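Local coordinates for protein enolase from the environmental genome shotgun sequencing of the Sargasso Sea (PDB 2QGY) that is of unknown function but, as a magnesium-binding member of the enolase superfamily, probably acts on a carboxylate substrate by abstracting its alpha proton, at residues S255-F260 with L282-E287; F71-N76 with Y86-L91; D152-I157 with V184-E189. One frame throughout, in Å; residues are numbered along the deposited sequence.

Interaction 1: residues S255-F260 with L282-E287; sequences SGLVHF and LIDIIE
Leu-257 reaches across to Asp-284, and the two side chains cross at about a right angle, the branched end of the leucine lying against the carboxylate. CD1 of Leu-257 comes to 3.4 Å from OD1 of Asp-284, a van der Waals contact between a methyl and a carboxylate oxygen. The other methyl turns to the backbone of the facing helix, CD2 of Leu-257 lying 3.6 Å from the carbonyl O of Asp-284, and it also rests on the aliphatic part of Glu-287, 4.0 Å from its CG. CG of Leu-257 is anti to its own carbonyl carbon (chi1 -69°), which directs the branch at the facing helix, and the fork then sends CD1 to the carboxylate and CD2 to the backbone. Glu-287 starts toward the leucine, but its bend at chi2 carries the carboxylate away, leaving CB and CG to meet CD2. The hydroxyl of Tyr-86 hydrogen-bonds OD1 of Asp-284, consistent with an apolar neighbour beside that oxygen. Gly-256 holds the N-cap position, at backbone angles (phi 95°) that crowd any beta carbon against the carbonyl O of Ser-255, so glycine suits the place. This is packing between successive helices of the enolase-type modified TIM barrel, each following a parallel barrel strand.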
loop_
_atom_site.group_PDB
_atom_site.type_symbol
_atom_site.label_atom_id
_atom_site.label_comp_id
_atom_site.label_asym_id
_atom_site.label_seq_id
_atom_site.Cartn_x
_atom_site.Cartn_y
_atom_site.Cartn_z
ATOM N N SER A 255 5.119 -5.032 1.925
ATOM C CA SER A 255 5.976 -5.021 0.741
ATOM C C SER A 255 7.002 -3.927 0.892
ATOM O O SER A 255 6.875 -3.055 1.762
ATOM C CB SER A 255 5.169 -4.830 -0.578
ATOM O OG SER A 255 4.412 -3.614 -0.541
ATOM N N GLY A 256 8.024 -3.972 0.054
ATOM C CA GLY A 256 9.037 -2.943 0.057
ATOM C C GLY A 256 10.229 -3.325 0.914
ATOM O O GLY A 256 10.101 -4.001 1.945
ATOM N N LEU A 257 11.398 -2.846 0.528
ATOM C CA LEU A 257 12.609 -3.201 1.272
ATOM C C LEU A 257 12.658 -2.591 2.668
ATOM O O LEU A 257 13.151 -3.209 3.590
ATOM C CB LEU A 257 13.842 -2.760 0.508
ATOM C CG LEU A 257 14.160 -3.512 -0.779
ATOM C CD1 LEU A 257 15.268 -2.786 -1.532
ATOM C CD2 LEU A 257 14.561 -4.956 -0.459
ATOM N N VAL A 258 12.148 -1.364 2.813
ATOM C CA VAL A 258 12.339 -0.610 4.056
ATOM C C VAL A 258 11.703 -1.308 5.254
ATOM O O VAL A 258 12.359 -1.430 6.292
ATOM C CB VAL A 258 11.802 0.829 3.923
ATOM C CG1 VAL A 258 11.950 1.584 5.256
ATOM C CG2 VAL A 258 12.552 1.561 2.792
ATOM N N HIS A 259 10.458 -1.779 5.112
ATOM C CA HIS A 259 9.802 -2.463 6.243
ATOM C C HIS A 259 10.629 -3.698 6.640
ATOM O O HIS A 259 10.860 -3.942 7.834
ATOM C CB HIS A 259 8.372 -2.858 5.883
ATOM C CG HIS A 259 7.704 -3.715 6.921
ATOM N ND1 HIS A 259 7.310 -3.230 8.148
ATOM C CD2 HIS A 259 7.460 -5.042 6.943
ATOM C CE1 HIS A 259 6.772 -4.209 8.849
ATOM N NE2 HIS A 259 6.864 -5.327 8.147
ATOM N N PHE A 260 11.064 -4.478 5.655
ATOM C CA PHE A 260 11.837 -5.695 5.990
ATOM C C PHE A 260 13.195 -5.390 6.601
ATOM O O PHE A 260 13.634 -6.117 7.513
ATOM C CB PHE A 260 11.915 -6.679 4.813
ATOM C CG PHE A 260 10.563 -7.299 4.462
ATOM C CD1 PHE A 260 10.109 -8.433 5.126
ATOM C CD2 PHE A 260 9.706 -6.658 3.565
ATOM C CE1 PHE A 260 8.847 -8.981 4.857
ATOM C CE2 PHE A 260 8.443 -7.191 3.283
ATOM C CZ PHE A 260 8.008 -8.342 3.935
ATOM N N LEU A 282 11.158 -9.535 -8.185
ATOM C CA LEU A 282 12.151 -10.532 -7.782
ATOM C C LEU A 282 13.452 -9.929 -7.253
ATOM O O LEU A 282 14.086 -10.512 -6.360
ATOM C CB LEU A 282 12.419 -11.512 -8.923
ATOM C CG LEU A 282 11.134 -12.230 -9.358
ATOM C CD1 LEU A 282 11.570 -13.386 -10.243
ATOM C CD2 LEU A 282 10.331 -12.770 -8.134
ATOM N N ILE A 283 13.822 -8.773 -7.793
ATOM C CA ILE A 283 15.027 -8.066 -7.363
ATOM C C ILE A 283 14.870 -7.843 -5.856
ATOM O O ILE A 283 15.789 -8.080 -5.092
ATOM C CB ILE A 283 15.172 -6.718 -8.111
ATOM C CG1 ILE A 283 15.632 -6.935 -9.578
ATOM C CG2 ILE A 283 16.111 -5.774 -7.361
ATOM C CD1 ILE A 283 15.853 -5.629 -10.358
ATOM N N ASP A 284 13.689 -7.373 -5.436
ATOM C CA ASP A 284 13.493 -7.043 -4.030
ATOM C C ASP A 284 13.412 -8.245 -3.109
ATOM O O ASP A 284 13.881 -8.191 -1.982
ATOM C CB ASP A 284 12.288 -6.102 -3.847
ATOM C CG ASP A 284 12.688 -4.621 -4.023
ATOM O OD1 ASP A 284 13.904 -4.353 -4.202
ATOM O OD2 ASP A 284 11.797 -3.745 -4.016
ATOM N N ILE A 285 12.815 -9.332 -3.580
ATOM C CA ILE A 285 12.783 -10.558 -2.802
ATOM C C ILE A 285 14.200 -11.107 -2.607
ATOM O O ILE A 285 14.602 -11.495 -1.506
ATOM C CB ILE A 285 11.894 -11.610 -3.502
ATOM C CG1 ILE A 285 10.432 -11.210 -3.323
ATOM C CG2 ILE A 285 12.148 -13.036 -2.972
ATOM C CD1 ILE A 285 9.454 -12.181 -3.867
ATOM N N ILE A 286 14.965 -11.134 -3.687
ATOM C CA ILE A 286 16.360 -11.590 -3.613
ATOM C C ILE A 286 17.237 -10.696 -2.729
ATOM O O ILE A 286 18.053 -11.207 -1.967
ATOM C CB ILE A 286 16.974 -11.705 -5.026
ATOM C CG1 ILE A 286 16.288 -12.811 -5.853
ATOM C CG2 ILE A 286 18.479 -11.933 -4.943
ATOM C CD1 ILE A 286 16.460 -14.228 -5.314
ATOM N N GLU A 287 17.071 -9.378 -2.829
ATOM C CA GLU A 287 17.824 -8.438 -2.000
ATOM C C GLU A 287 17.531 -8.661 -0.516
ATOM O O GLU A 287 18.449 -8.728 0.301
ATOM C CB GLU A 287 17.493 -6.996 -2.380
ATOM C CG GLU A 287 18.315 -5.936 -1.618
ATOM C CD GLU A 287 19.820 -6.232 -1.616
ATOM O OE1 GLU A 287 20.385 -6.479 -2.714
ATOM O OE2 GLU A 287 20.446 -6.189 -0.520
#

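Interaction 2: residues F71-N76 with Y86-L91; sequences FREISN and YNKISL
The salt bridge between Glu-73 and Lys-88 is the polar link between the two segments: NZ of Lys-88 donates a hydrogen bond to OE2 of Glu-73 over 3.0 Å, arriving at the anti lone pair, the one away from the other carboxylate oxygen. Both side chains leave their helices with CG anti to the backbone N and then bend at chi2 (66° in Glu-73, 75° in Lys-88), and they cross at about a right angle. Long, flexible residues suit this place, because the backbones stay well apart and the charges must bridge the gap. The methylenes touch as well, CG of Glu-73 lying 3.7 Å from CE of Lys-88, and Glu-73 also packs on Phe-58 of the second subunit.

Helices 60-74 and 82-93 belong to the N-terminal domain of the mandelate racemase and muconate lactonizing enzyme type, in which helices pack against an antiparallel sheet. Within segment 71-76, OG of Ser-75 donates to the carbonyl O of Arg-72 at 3.1 Å, from above the carbonyl plane. CB of the same serine lies over one face of the Phe-71 ring, offset toward its rim.

Nearer the backbones the contact turns apolar. CG2 of Ile-74 stands 4.4 Å from CG of Lys-88, so the lysine serves as a hydrocarbon neighbour before its charged end begins. Buried Ile-74 also meets Leu-13 of the sheet and Ile-108 of helix 99-120, while Ile-89 packs on Phe-101 and Thr-105 of that same helix.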
loop_
_atom_site.group_PDB
_atom_site.type_symbol
_atom_site.label_atom_id
_atom_site.label_comp_id
_atom_site.label_asym_id
_atom_site.label_seq_id
_atom_site.Cartn_x
_atom_site.Cartn_y
_atom_site.Cartn_z
ATOM N N PHE A 71 2.546 -0.404 -18.112
ATOM C CA PHE A 71 2.973 -0.973 -19.358
ATOM C C PHE A 71 3.102 0.097 -20.436
ATOM O O PHE A 71 4.109 0.138 -21.134
ATOM C CB PHE A 71 2.015 -2.068 -19.800
ATOM C CG PHE A 71 2.236 -2.528 -21.206
ATOM C CD1 PHE A 71 3.232 -3.458 -21.488
ATOM C CD2 PHE A 71 1.446 -2.045 -22.240
ATOM C CE1 PHE A 71 3.442 -3.890 -22.771
ATOM C CE2 PHE A 71 1.665 -2.479 -23.538
ATOM C CZ PHE A 71 2.659 -3.391 -23.793
ATOM N N ARG A 72 2.091 0.948 -20.560
ATOM C CA ARG A 72 2.081 2.015 -21.563
ATOM C C ARG A 72 3.289 2.916 -21.370
ATOM O O ARG A 72 3.971 3.285 -22.343
ATOM C CB ARG A 72 0.803 2.837 -21.468
ATOM C CG ARG A 72 -0.435 2.158 -22.022
ATOM C CD ARG A 72 -1.609 3.141 -22.035
ATOM N NE ARG A 72 -2.870 2.470 -22.347
ATOM C CZ ARG A 72 -4.079 2.922 -22.004
ATOM N NH1 ARG A 72 -4.213 4.045 -21.304
ATOM N NH2 ARG A 72 -5.163 2.236 -22.348
ATOM N N GLU A 73 3.569 3.259 -20.120
ATOM C CA GLU A 73 4.693 4.141 -19.821
ATOM C C GLU A 73 6.041 3.521 -20.182
ATOM O O GLU A 73 6.928 4.193 -20.688
ATOM C CB GLU A 73 4.648 4.568 -18.346
ATOM C CG GLU A 73 5.768 5.513 -17.923
ATOM C CD GLU A 73 5.712 6.898 -18.598
ATOM O OE1 GLU A 73 4.688 7.254 -19.232
ATOM O OE2 GLU A 73 6.708 7.642 -18.470
ATOM N N ILE A 74 6.195 2.232 -19.939
ATOM C CA ILE A 74 7.479 1.588 -20.175
ATOM C C ILE A 74 7.656 0.998 -21.578
ATOM O O ILE A 74 8.773 0.636 -21.938
ATOM C CB ILE A 74 7.754 0.495 -19.130
ATOM C CG1 ILE A 74 6.779 -0.673 -19.335
ATOM C CG2 ILE A 74 7.662 1.098 -17.718
ATOM C CD1 ILE A 74 7.247 -1.999 -18.778
ATOM N N SER A 75 6.574 0.909 -22.354
ATOM C CA SER A 75 6.591 0.156 -23.630
ATOM C C SER A 75 7.426 0.795 -24.750
ATOM O O SER A 75 7.789 0.115 -25.723
ATOM C CB SER A 75 5.169 -0.112 -24.136
ATOM O OG SER A 75 4.497 1.099 -24.430
ATOM N N ASN A 76 7.717 2.086 -24.610
ATOM C CA ASN A 76 8.454 2.843 -25.631
ATOM C C ASN A 76 9.933 3.037 -25.280
ATOM O O ASN A 76 10.676 3.679 -26.030
ATOM C CB ASN A 76 7.777 4.206 -25.881
ATOM C CG ASN A 76 7.209 4.839 -24.594
ATOM O OD1 ASN A 76 7.186 4.211 -23.529
ATOM N ND2 ASN A 76 6.744 6.084 -24.698
ATOM N N TYR A 86 13.183 -1.471 -13.052
ATOM C CA TYR A 86 13.188 -1.313 -11.576
ATOM C C TYR A 86 13.460 0.136 -11.213
ATOM O O TYR A 86 12.739 0.750 -10.399
ATOM C CB TYR A 86 14.267 -2.200 -10.964
ATOM C CG TYR A 86 14.340 -2.140 -9.447
ATOM C CD1 TYR A 86 13.627 -3.053 -8.659
ATOM C CD2 TYR A 86 15.124 -1.174 -8.795
ATOM C CE1 TYR A 86 13.690 -3.006 -7.271
ATOM C CE2 TYR A 86 15.190 -1.139 -7.372
ATOM C CZ TYR A 86 14.480 -2.069 -6.642
ATOM O OH TYR A 86 14.530 -2.069 -5.251
ATOM N N ASN A 87 14.477 0.707 -11.862
ATOM C CA ASN A 87 14.826 2.116 -11.665
ATOM C C ASN A 87 13.721 3.090 -12.042
ATOM O O ASN A 87 13.493 4.101 -11.347
ATOM C CB ASN A 87 16.151 2.453 -12.394
ATOM C CG ASN A 87 17.338 1.765 -11.765
ATOM O OD1 ASN A 87 17.292 1.370 -10.590
ATOM N ND2 ASN A 87 18.430 1.636 -12.522
ATOM N N LYS A 88 13.018 2.796 -13.132
ATOM C CA LYS A 88 11.919 3.636 -13.573
ATOM C C LYS A 88 10.765 3.585 -12.566
ATOM O O LYS A 88 10.171 4.609 -12.252
ATOM C CB LYS A 88 11.426 3.169 -14.934
ATOM C CG LYS A 88 10.151 3.846 -15.437
ATOM C CD LYS A 88 10.419 5.261 -15.924
ATOM C CE LYS A 88 9.184 5.824 -16.612
ATOM N NZ LYS A 88 9.514 7.013 -17.459
ATOM N N ILE A 89 10.432 2.380 -12.113
ATOM C CA ILE A 89 9.429 2.219 -11.049
ATOM C C ILE A 89 9.792 3.053 -9.812
ATOM O O ILE A 89 8.943 3.770 -9.277
ATOM C CB ILE A 89 9.206 0.709 -10.654
ATOM C CG1 ILE A 89 8.492 -0.040 -11.777
ATOM C CG2 ILE A 89 8.370 0.575 -9.325
ATOM C CD1 ILE A 89 7.167 0.624 -12.258
ATOM N N SER A 90 11.038 2.938 -9.359
ATOM C CA SER A 90 11.502 3.694 -8.215
ATOM C C SER A 90 11.273 5.192 -8.436
ATOM O O SER A 90 10.766 5.871 -7.543
ATOM C CB SER A 90 12.975 3.425 -7.921
ATOM O OG SER A 90 13.203 2.040 -7.687
ATOM N N LEU A 91 11.612 5.690 -9.627
ATOM C CA LEU A 91 11.452 7.119 -9.956
ATOM C C LEU A 91 9.983 7.573 -9.944
ATOM O O LEU A 91 9.628 8.533 -9.266
ATOM C CB LEU A 91 12.107 7.450 -11.307
ATOM C CG LEU A 91 11.752 8.815 -11.929
ATOM C CD1 LEU A 91 12.417 9.984 -11.190
ATOM C CD2 LEU A 91 12.086 8.864 -13.448
#

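Interaction 3: residues D152-I157 with V184-E189; sequences DYLRQI and VEKVRE
Leu-154 and Ile-157 meet Lys-186 and Val-187, while the flat groups of helix 150-162 find their partners away from this seam. The Arg-155 guanidinium has the Asp-152 carboxylate at its edge, nearly in plane: NH2 of Arg-155 donates a hydrogen bond, part of a salt bridge, to OD1 of Asp-152 at 2.6 Å, with an N-H...O angle of 153°. The oxygen itself is approached from above the carboxylate plane. The Tyr-153 ring makes an edge-to-face contact with Trp-30, and its hydroxyl bonds the backbone N of Ser-144.

The seam itself is hydrocarbon. CD2 of Leu-154 touches both CB of Lys-186, at 3.9 Å, and CG2 of Val-187, at 4.1 Å. The lysine's chain crosses the leucine at about a right angle, its CE meeting CD1. Val-187, which is buried, has CG1 anti to the backbone N (chi1 170°) and CG2 anti to the carbonyl carbon; these methyls meet CG2 and CD1 of Ile-157 respectively, the latter at 3.8 Å. Leu-197 also packs on Val-187. The axes of segments 152-157 and 184-189 come within 10.2 Å and are inclined by 24°, both running in the same sense, as expected for neighbouring outer helices of a TIM-type barrel whose parallel strands alternate with them.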
loop_
_atom_site.group_PDB
_atom_site.type_symbol
_atom_site.label_atom_id
_atom_site.label_comp_id
_atom_site.label_asym_id
_atom_site.label_seq_id
_atom_site.Cartn_x
_atom_site.Cartn_y
_atom_site.Cartn_z
ATOM N N ASP A 152 -14.282 -31.646 8.856
ATOM C CA ASP A 152 -13.971 -31.508 7.428
ATOM C C ASP A 152 -12.496 -31.171 7.248
ATOM O O ASP A 152 -11.844 -31.706 6.363
ATOM C CB ASP A 152 -14.853 -30.442 6.770
ATOM C CG ASP A 152 -16.341 -30.808 6.792
ATOM O OD1 ASP A 152 -16.662 -32.021 6.771
ATOM O OD2 ASP A 152 -17.187 -29.880 6.850
ATOM N N TYR A 153 -11.964 -30.309 8.112
ATOM C CA TYR A 153 -10.540 -29.994 8.059
ATOM C C TYR A 153 -9.684 -31.221 8.341
ATOM O O TYR A 153 -8.734 -31.495 7.612
ATOM C CB TYR A 153 -10.183 -28.843 8.989
ATOM C CG TYR A 153 -10.346 -27.502 8.345
ATOM C CD1 TYR A 153 -11.598 -26.886 8.288
ATOM C CD2 TYR A 153 -9.254 -26.847 7.772
ATOM C CE1 TYR A 153 -11.755 -25.643 7.687
ATOM C CE2 TYR A 153 -9.400 -25.597 7.174
ATOM C CZ TYR A 153 -10.651 -25.007 7.134
ATOM O OH TYR A 153 -10.820 -23.773 6.546
ATOM N N LEU A 154 -10.059 -31.986 9.365
ATOM C CA LEU A 154 -9.328 -33.214 9.721
ATOM C C LEU A 154 -9.202 -34.229 8.592
ATOM O O LEU A 154 -8.120 -34.775 8.383
ATOM C CB LEU A 154 -9.909 -33.861 10.989
ATOM C CG LEU A 154 -9.849 -33.006 12.256
ATOM C CD1 LEU A 154 -10.680 -33.657 13.345
ATOM C CD2 LEU A 154 -8.422 -32.762 12.735
ATOM N N ARG A 155 -10.287 -34.468 7.855
ATOM C CA ARG A 155 -10.264 -35.399 6.726
ATOM C C ARG A 155 -9.399 -34.840 5.591
ATOM O O ARG A 155 -8.699 -35.586 4.902
ATOM C CB ARG A 155 -11.681 -35.712 6.218
ATOM C CG ARG A 155 -12.593 -36.438 7.237
ATOM C CD ARG A 155 -14.063 -36.542 6.767
ATOM N NE ARG A 155 -14.668 -35.233 6.480
ATOM C CZ ARG A 155 -14.909 -34.761 5.254
ATOM N NH1 ARG A 155 -14.613 -35.495 4.178
ATOM N NH2 ARG A 155 -15.446 -33.554 5.096
ATOM N N GLN A 156 -9.419 -33.517 5.424
ATOM C CA GLN A 156 -8.531 -32.869 4.453
ATOM C C GLN A 156 -7.081 -32.967 4.904
ATOM O O GLN A 156 -6.182 -33.112 4.083
ATOM C CB GLN A 156 -8.915 -31.402 4.248
ATOM C CG GLN A 156 -8.176 -30.686 3.082
ATOM C CD GLN A 156 -8.622 -31.117 1.692
ATOM O OE1 GLN A 156 -9.273 -32.145 1.519
ATOM N NE2 GLN A 156 -8.270 -30.319 0.687
ATOM N N ILE A 157 -6.856 -32.868 6.211
ATOM C CA ILE A 157 -5.496 -32.996 6.755
ATOM C C ILE A 157 -4.981 -34.446 6.621
ATOM O O ILE A 157 -3.811 -34.646 6.366
ATOM C CB ILE A 157 -5.394 -32.395 8.202
ATOM C CG1 ILE A 157 -5.464 -30.864 8.127
ATOM C CG2 ILE A 157 -4.087 -32.792 8.891
ATOM C CD1 ILE A 157 -6.201 -30.235 9.260
ATOM N N VAL A 184 -5.465 -28.556 17.285
ATOM C CA VAL A 184 -4.028 -28.808 17.088
ATOM C C VAL A 184 -3.673 -30.232 17.525
ATOM O O VAL A 184 -2.903 -30.925 16.855
ATOM C CB VAL A 184 -3.116 -27.754 17.799
ATOM C CG1 VAL A 184 -1.666 -28.042 17.534
ATOM C CG2 VAL A 184 -3.440 -26.328 17.334
ATOM N N GLU A 185 -4.255 -30.671 18.638
ATOM C CA GLU A 185 -3.983 -32.006 19.175
ATOM C C GLU A 185 -4.374 -33.112 18.204
ATOM O O GLU A 185 -3.558 -33.994 17.897
ATOM C CB GLU A 185 -4.678 -32.206 20.519
ATOM C CG GLU A 185 -4.228 -33.478 21.239
ATOM C CD GLU A 185 -4.909 -33.673 22.572
ATOM O OE1 GLU A 185 -5.674 -32.781 23.002
ATOM O OE2 GLU A 185 -4.676 -34.732 23.200
ATOM N N LYS A 186 -5.613 -33.054 17.715
ATOM C CA LYS A 186 -6.111 -33.992 16.702
ATOM C C LYS A 186 -5.262 -33.988 15.431
ATOM O O LYS A 186 -4.980 -35.042 14.860
ATOM C CB LYS A 186 -7.582 -33.696 16.392
ATOM C CG LYS A 186 -8.489 -33.970 17.597
ATOM C CD LYS A 186 -9.745 -33.090 17.630
ATOM C CE LYS A 186 -11.013 -33.842 17.241
ATOM N NZ LYS A 186 -12.198 -33.141 17.794
ATOM N N VAL A 187 -4.818 -32.805 14.997
ATOM C CA VAL A 187 -3.963 -32.738 13.820
ATOM C C VAL A 187 -2.642 -33.480 14.047
ATOM O O VAL A 187 -2.208 -34.271 13.213
ATOM C CB VAL A 187 -3.671 -31.266 13.380
ATOM C CG1 VAL A 187 -2.595 -31.245 12.325
ATOM C CG2 VAL A 187 -4.943 -30.593 12.876
ATOM N N ARG A 188 -2.008 -33.211 15.179
ATOM C CA ARG A 188 -0.745 -33.855 15.545
ATOM C C ARG A 188 -0.895 -35.394 15.610
ATOM O O ARG A 188 0.029 -36.137 15.267
ATOM C CB ARG A 188 -0.211 -33.230 16.853
ATOM C CG ARG A 188 1.220 -33.603 17.255
ATOM C CD ARG A 188 2.188 -33.516 16.107
ATOM N NE ARG A 188 2.961 -32.281 16.105
ATOM C CZ ARG A 188 3.758 -31.903 15.113
ATOM N NH1 ARG A 188 3.872 -32.651 14.008
ATOM N NH2 ARG A 188 4.420 -30.761 15.210
ATOM N N GLU A 189 -2.083 -35.862 15.970
ATOM C CA GLU A 189 -2.368 -37.298 16.014
ATOM C C GLU A 189 -2.449 -37.929 14.631
ATOM O O GLU A 189 -2.054 -39.076 14.436
ATOM C CB GLU A 189 -3.667 -37.560 16.765
ATOM C CG GLU A 189 -3.757 -38.978 17.268
ATOM C CD GLU A 189 -5.087 -39.625 16.973
ATOM O OE1 GLU A 189 -6.134 -38.974 17.209
ATOM O OE2 GLU A 189 -5.075 -40.793 16.509
#

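Along the chain, interaction 2 closes first, then interaction 3, then interaction 1. Interaction 2 ties two helices of the N-terminal domain, whereas interactions 3 and 1 each join helices around the barrel domain. Interactions 1 and 3 lie on opposite sides of the chain's centre, their centres about 35 Å apart; interactions 2 and 3 are farther apart, about 48 Å between centres. Interactions 1 and 2, with centres about 18 Å apart, touch: Tyr-86 of helix 82-93 packs on Ile-283 and Leu-257, joining the two domains. In this family the active site lies between them; here Asp-200, Glu-226 and Glu-252, all in the barrel, bind the magnesium ion.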